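Local coordinates for chloramphenicol acetyltransferase (Aliivibrio fischeri, PDB 6PXA), which probably transfers an acetyl group from acetyl-CoA to chloramphenicol, as a hexapeptide-repeat acyltransferase, and binds taurocholic acid in the crystal, at residues B[13-16]-B[17-20]; B[51-54]-B[55-58]. All blocks are in the same frame, centred on the assembly; numbering follows the deposited sequence.

Interaction 1. Residues B[13-16]-B[17-20]; sequences GQNL and KEQV. With TCH (taurocholic acid), chain M.
Asn15 and Leu16 make a local turn contact with Glu18, Gln19 and Val20, where the chain leaves edge strand 14-15. The Asn15 side chain braces the start of the turn. Its CG lies anti to the backbone N (chi1 -179°), which carries Asn15 OD1 forward to accept from Glu18 N at 3.1 Å. That bond is fairly straight, 159° at the hydrogen. Leu16 O takes two donors, Val20 N at 2.9 Å nearly in line with the carbonyl and Gln19 N at 3.1 Å from above the carbonyl plane. The Gln19 bond closes a type I beta turn over 16-19; the Val20 bond, one residue longer, overlaps it. The turn links strands 14-15 and 25-27, outermost in their sheets within this chain, in the left-handed beta-helix of this family. Leu16 and Val20 rest on Phe42 of helix 42-46. The amides of Gln14 and Gln19 stack nearly flat, their planes 13° apart. Gln14 OE1 and Gln19 NE2 are 3.5 Å apart, but poorly angled for a hydrogen bond. A water accepts from Asn15 N and donates weakly to Glu18 OE1. Lys17 turns away to a salt bridge with Asp29. Gly13 CA touches O24 of taurocholic acid at 3.2 Å.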
loop_
_atom_site.group_PDB
_atom_site.type_symbol
_atom_site.label_atom_id
_atom_site.label_comp_id
_atom_site.label_asym_id
_atom_site.label_seq_id
_atom_site.Cartn_x
_atom_site.Cartn_y
_atom_site.Cartn_z
ATOM N N GLY B 13 0.181 -6.474 21.577
ATOM C CA GLY B 13 1.319 -6.842 20.767
ATOM C C GLY B 13 1.719 -8.290 21.006
ATOM O O GLY B 13 1.398 -8.858 22.058
ATOM N N GLN B 14 2.401 -8.896 20.034
ATOM C CA GLN B 14 2.856 -10.282 20.110
ATOM C C GLN B 14 4.374 -10.304 20.217
ATOM O O GLN B 14 5.071 -9.910 19.279
ATOM C CB GLN B 14 2.396 -11.074 18.888
ATOM C CG GLN B 14 1.187 -11.961 19.136
ATOM C CD GLN B 14 1.530 -13.173 19.991
ATOM O OE1 GLN B 14 2.693 -13.556 20.102
ATOM N NE2 GLN B 14 0.514 -13.782 20.594
ATOM N N ASN B 15 4.886 -10.797 21.338
ATOM C CA ASN B 15 6.320 -11.034 21.460
ATOM C C ASN B 15 6.768 -12.052 20.419
ATOM O O ASN B 15 6.247 -13.172 20.368
ATOM C CB ASN B 15 6.634 -11.521 22.872
ATOM C CG ASN B 15 8.114 -11.767 23.092
ATOM O OD1 ASN B 15 8.667 -12.752 22.599
ATOM N ND2 ASN B 15 8.756 -10.885 23.857
ATOM N N LEU B 16 7.718 -11.658 19.568
ATOM C CA LEU B 16 8.073 -12.501 18.430
ATOM C C LEU B 16 8.963 -13.675 18.816
ATOM O O LEU B 16 8.826 -14.761 18.245
ATOM C CB LEU B 16 8.752 -11.664 17.348
ATOM C CG LEU B 16 7.750 -10.680 16.716
ATOM C CD1 LEU B 16 8.386 -9.802 15.661
ATOM C CD2 LEU B 16 6.586 -11.455 16.138
ATOM N N LYS B 17 9.885 -13.484 19.757
ATOM C CA LYS B 17 10.832 -14.554 20.066
ATOM C C LYS B 17 10.139 -15.784 20.643
ATOM O O LYS B 17 10.566 -16.915 20.376
ATOM C CB LYS B 17 11.915 -14.048 21.016
ATOM C CG LYS B 17 12.959 -15.106 21.341
ATOM C CD LYS B 17 14.231 -14.487 21.922
ATOM C CE LYS B 17 15.250 -15.571 22.304
ATOM N NZ LYS B 17 16.590 -14.997 22.606
ATOM N N GLU B 18 9.074 -15.591 21.422
ATOM C CA GLU B 18 8.333 -16.708 21.996
ATOM C C GLU B 18 7.380 -17.360 21.006
ATOM O O GLU B 18 6.881 -18.457 21.284
ATOM C CB GLU B 18 7.538 -16.256 23.231
ATOM C CG GLU B 18 6.386 -15.300 22.947
ATOM C CD GLU B 18 5.551 -14.981 24.189
ATOM O OE1 GLU B 18 4.400 -14.499 24.042
ATOM O OE2 GLU B 18 6.049 -15.215 25.315
ATOM N N GLN B 19 7.117 -16.723 19.868
ATOM C CA GLN B 19 6.114 -17.209 18.928
ATOM C C GLN B 19 6.704 -17.839 17.679
ATOM O O GLN B 19 6.219 -18.885 17.235
ATOM C CB GLN B 19 5.175 -16.062 18.513
ATOM C CG GLN B 19 4.130 -16.514 17.532
ATOM C CD GLN B 19 3.147 -15.422 17.189
ATOM O OE1 GLN B 19 3.526 -14.362 16.691
ATOM N NE2 GLN B 19 1.875 -15.669 17.471
ATOM N N VAL B 20 7.766 -17.251 17.129
ATOM C CA VAL B 20 8.219 -17.594 15.783
ATOM C C VAL B 20 8.761 -19.012 15.738
ATOM O O VAL B 20 9.440 -19.470 16.663
ATOM C CB VAL B 20 9.262 -16.562 15.324
ATOM C CG1 VAL B 20 10.019 -17.048 14.121
ATOM C CG2 VAL B 20 8.551 -15.207 15.053
HETATM C C1 TCH M . -3.265 3.531 23.341
HETATM C C2 TCH M . -3.561 3.051 24.809
HETATM C C3 TCH M . -2.887 3.999 25.842
HETATM O O3 TCH M . -3.049 3.477 27.104
HETATM C C4 TCH M . -1.350 4.227 25.568
HETATM C C5 TCH M . -1.042 4.619 24.101
HETATM C C6 TCH M . 0.488 4.743 23.855
HETATM C C7 TCH M . 1.226 3.348 23.705
HETATM O O7 TCH M . 1.306 2.736 24.948
HETATM C C8 TCH M . 0.497 2.420 22.704
HETATM C C9 TCH M . -1.032 2.287 23.092
HETATM C C10 TCH M . -1.744 3.658 23.079
HETATM C C11 TCH M . -1.697 1.250 22.164
HETATM C C12 TCH M . -1.020 -0.020 22.067
HETATM O O12 TCH M . -1.144 -0.774 23.245
HETATM C C13 TCH M . 0.592 0.144 21.829
HETATM C C14 TCH M . 1.119 0.982 22.754
HETATM C C15 TCH M . 2.676 1.047 22.361
HETATM C C16 TCH M . 2.971 -0.326 21.994
HETATM C C17 TCH M . 1.633 -1.088 22.032
HETATM C C18 TCH M . 0.782 0.690 20.405
HETATM C C19 TCH M . -1.592 4.294 21.689
HETATM O O1S TCH M . 6.364 -6.247 27.490
HETATM C C20 TCH M . 1.632 -2.153 21.039
HETATM C C21 TCH M . 0.323 -2.989 20.970
HETATM C C22 TCH M . 2.706 -3.135 21.567
HETATM C C23 TCH M . 2.270 -3.854 22.838
HETATM C C24 TCH M . 3.385 -4.766 23.325
HETATM N N24 TCH M . 4.466 -4.212 24.100
HETATM O O24 TCH M . 3.374 -5.911 23.061
HETATM C C25 TCH M . 5.535 -5.064 24.586
HETATM C C26 TCH M . 6.395 -4.201 25.492
HETATM S S26 TCH M . 7.352 -5.251 26.619
HETATM O O2S TCH M . 8.309 -6.181 25.650
HETATM O O3S TCH M . 8.207 -4.231 27.595
HETATM O O HOH W 1 3.180 -11.406 23.703
#

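Interaction 2. Residues B[51-54]-B[55-58]; sequences LGDA and PTQE
A type I beta turn over Asp53-Thr56 leads into helix 57-60, and the side chains of Asp53 and Thr56 lock it. The Thr56 hydroxyl is the hub. Thr56 OG1 donates to Asp53 OD1 at 2.7 Å and accepts from Gly52 N at 2.8 Å, so it ties Thr56 back to the residues that enter the turn. Asp53 OD1 also accepts from Thr56 N at 3.3 Å. The two donors reach this oxygen from opposite faces of the carboxylate plane. The hydroxyl comes on the anti side, 34° out of plane, while the N-H comes nearly along the C-O axis. Thr56 N is shared with Asp53 O, also at 3.3 Å, and both of its bonds are bent. With chi1 at 59°, Asp53 CG sits between its own N and carbonyl carbon, which folds the carboxylate back over the turn. There Asp53 OD1 also lies 3.1 Å from Pro55 CD. Thr56 holds the N-cap position, but its side chain makes no capping bond to the helix. Leu51 CD2 packs against Thr56 CB at 4.0 Å. Asp53 OD2 accepts a hydrogen bond from Trp10 NE1 of the third subunit. The Leu51 side chain packs on Phe65 and Val68 and comes within about 4 Å of a bound taurocholic acid. The turn ends the loop from strand 47-48 to helix 57-60 and lies at a subunit interface.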
loop_
_atom_site.group_PDB
_atom_site.type_symbol
_atom_site.label_atom_id
_atom_site.label_comp_id
_atom_site.label_asym_id
_atom_site.label_seq_id
_atom_site.Cartn_x
_atom_site.Cartn_y
_atom_site.Cartn_z
ATOM N N LEU B 51 10.597 -19.906 2.606
ATOM C CA LEU B 51 10.467 -21.358 2.695
ATOM C C LEU B 51 10.571 -21.827 4.141
ATOM O O LEU B 51 11.413 -21.363 4.912
ATOM C CB LEU B 51 11.543 -22.057 1.840
ATOM C CG LEU B 51 11.334 -22.002 0.313
ATOM C CD1 LEU B 51 12.478 -22.677 -0.430
ATOM C CD2 LEU B 51 10.008 -22.663 -0.067
ATOM N N GLY B 52 9.697 -22.749 4.515
ATOM C CA GLY B 52 9.688 -23.284 5.856
ATOM C C GLY B 52 8.584 -22.726 6.715
ATOM O O GLY B 52 8.423 -23.166 7.857
ATOM N N ASP B 53 7.807 -21.788 6.186
ATOM C CA ASP B 53 6.646 -21.288 6.894
ATOM C C ASP B 53 5.560 -22.351 6.820
ATOM O O ASP B 53 5.779 -23.468 6.337
ATOM C CB ASP B 53 6.212 -19.941 6.314
ATOM C CG ASP B 53 5.873 -20.012 4.818
ATOM O OD1 ASP B 53 5.876 -21.125 4.224
ATOM O OD2 ASP B 53 5.571 -18.933 4.241
ATOM N N ALA B 54 4.355 -21.984 7.268
ATOM C CA ALA B 54 3.238 -22.928 7.322
ATOM C C ALA B 54 2.891 -23.549 5.971
ATOM O O ALA B 54 2.701 -24.776 5.918
ATOM C CB ALA B 54 2.016 -22.232 7.940
ATOM N N PRO B 55 2.764 -22.797 4.866
ATOM C CA PRO B 55 2.357 -23.436 3.602
ATOM C C PRO B 55 3.463 -24.210 2.900
ATOM O O PRO B 55 3.155 -25.003 2.000
ATOM C CB PRO B 55 1.891 -22.253 2.732
ATOM C CG PRO B 55 1.796 -21.073 3.658
ATOM C CD PRO B 55 2.788 -21.326 4.735
ATOM N N THR B 56 4.732 -24.025 3.272
ATOM C CA THR B 56 5.822 -24.742 2.619
ATOM C C THR B 56 6.605 -25.637 3.573
ATOM O O THR B 56 7.713 -26.069 3.235
ATOM C CB THR B 56 6.787 -23.768 1.955
ATOM O OG1 THR B 56 7.365 -22.919 2.963
ATOM C CG2 THR B 56 6.056 -22.948 0.888
ATOM N N GLN B 57 6.067 -25.921 4.759
ATOM C CA GLN B 57 6.864 -26.614 5.761
ATOM C C GLN B 57 7.230 -28.017 5.289
ATOM O O GLN B 57 8.407 -28.399 5.297
ATOM C CB GLN B 57 6.117 -26.671 7.088
ATOM C CG GLN B 57 6.749 -27.648 8.052
ATOM C CD GLN B 57 6.165 -27.560 9.433
ATOM O OE1 GLN B 57 5.123 -26.933 9.644
ATOM N NE2 GLN B 57 6.835 -28.185 10.395
ATOM N N GLU B 58 6.227 -28.791 4.866
ATOM C CA GLU B 58 6.465 -30.150 4.403
ATOM C C GLU B 58 7.469 -30.179 3.256
ATOM O O GLU B 58 8.337 -31.060 3.200
ATOM C CB GLU B 58 5.149 -30.796 3.984
ATOM C CG GLU B 58 4.534 -31.690 5.053
ATOM C CD GLU B 58 3.638 -32.774 4.467
ATOM O OE1 GLU B 58 3.681 -32.983 3.234
ATOM O OE2 GLU B 58 2.896 -33.422 5.240
#

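The two contacts come in series along the chain. Interaction 1 follows strand 14-15, and interaction 2 lies further on, between strand 47-48 and helix 57-60. Their centres are about 18 Å apart and their nearest atoms about 9 Å, so they do not touch. Strands 14-15 and 47-48 belong to different sheets of the beta-helix and lie at an edge of each within this chain. Helix 42-46, which touches interaction 1, precedes strand 47-48. Interaction 2 lies at a subunit interface, whereas no other protein chain touches interaction 1. The chain lies near bound taurocholic acid at both places: Gly13 lines one pocket, and the Leu51 side chain approaches another ligand.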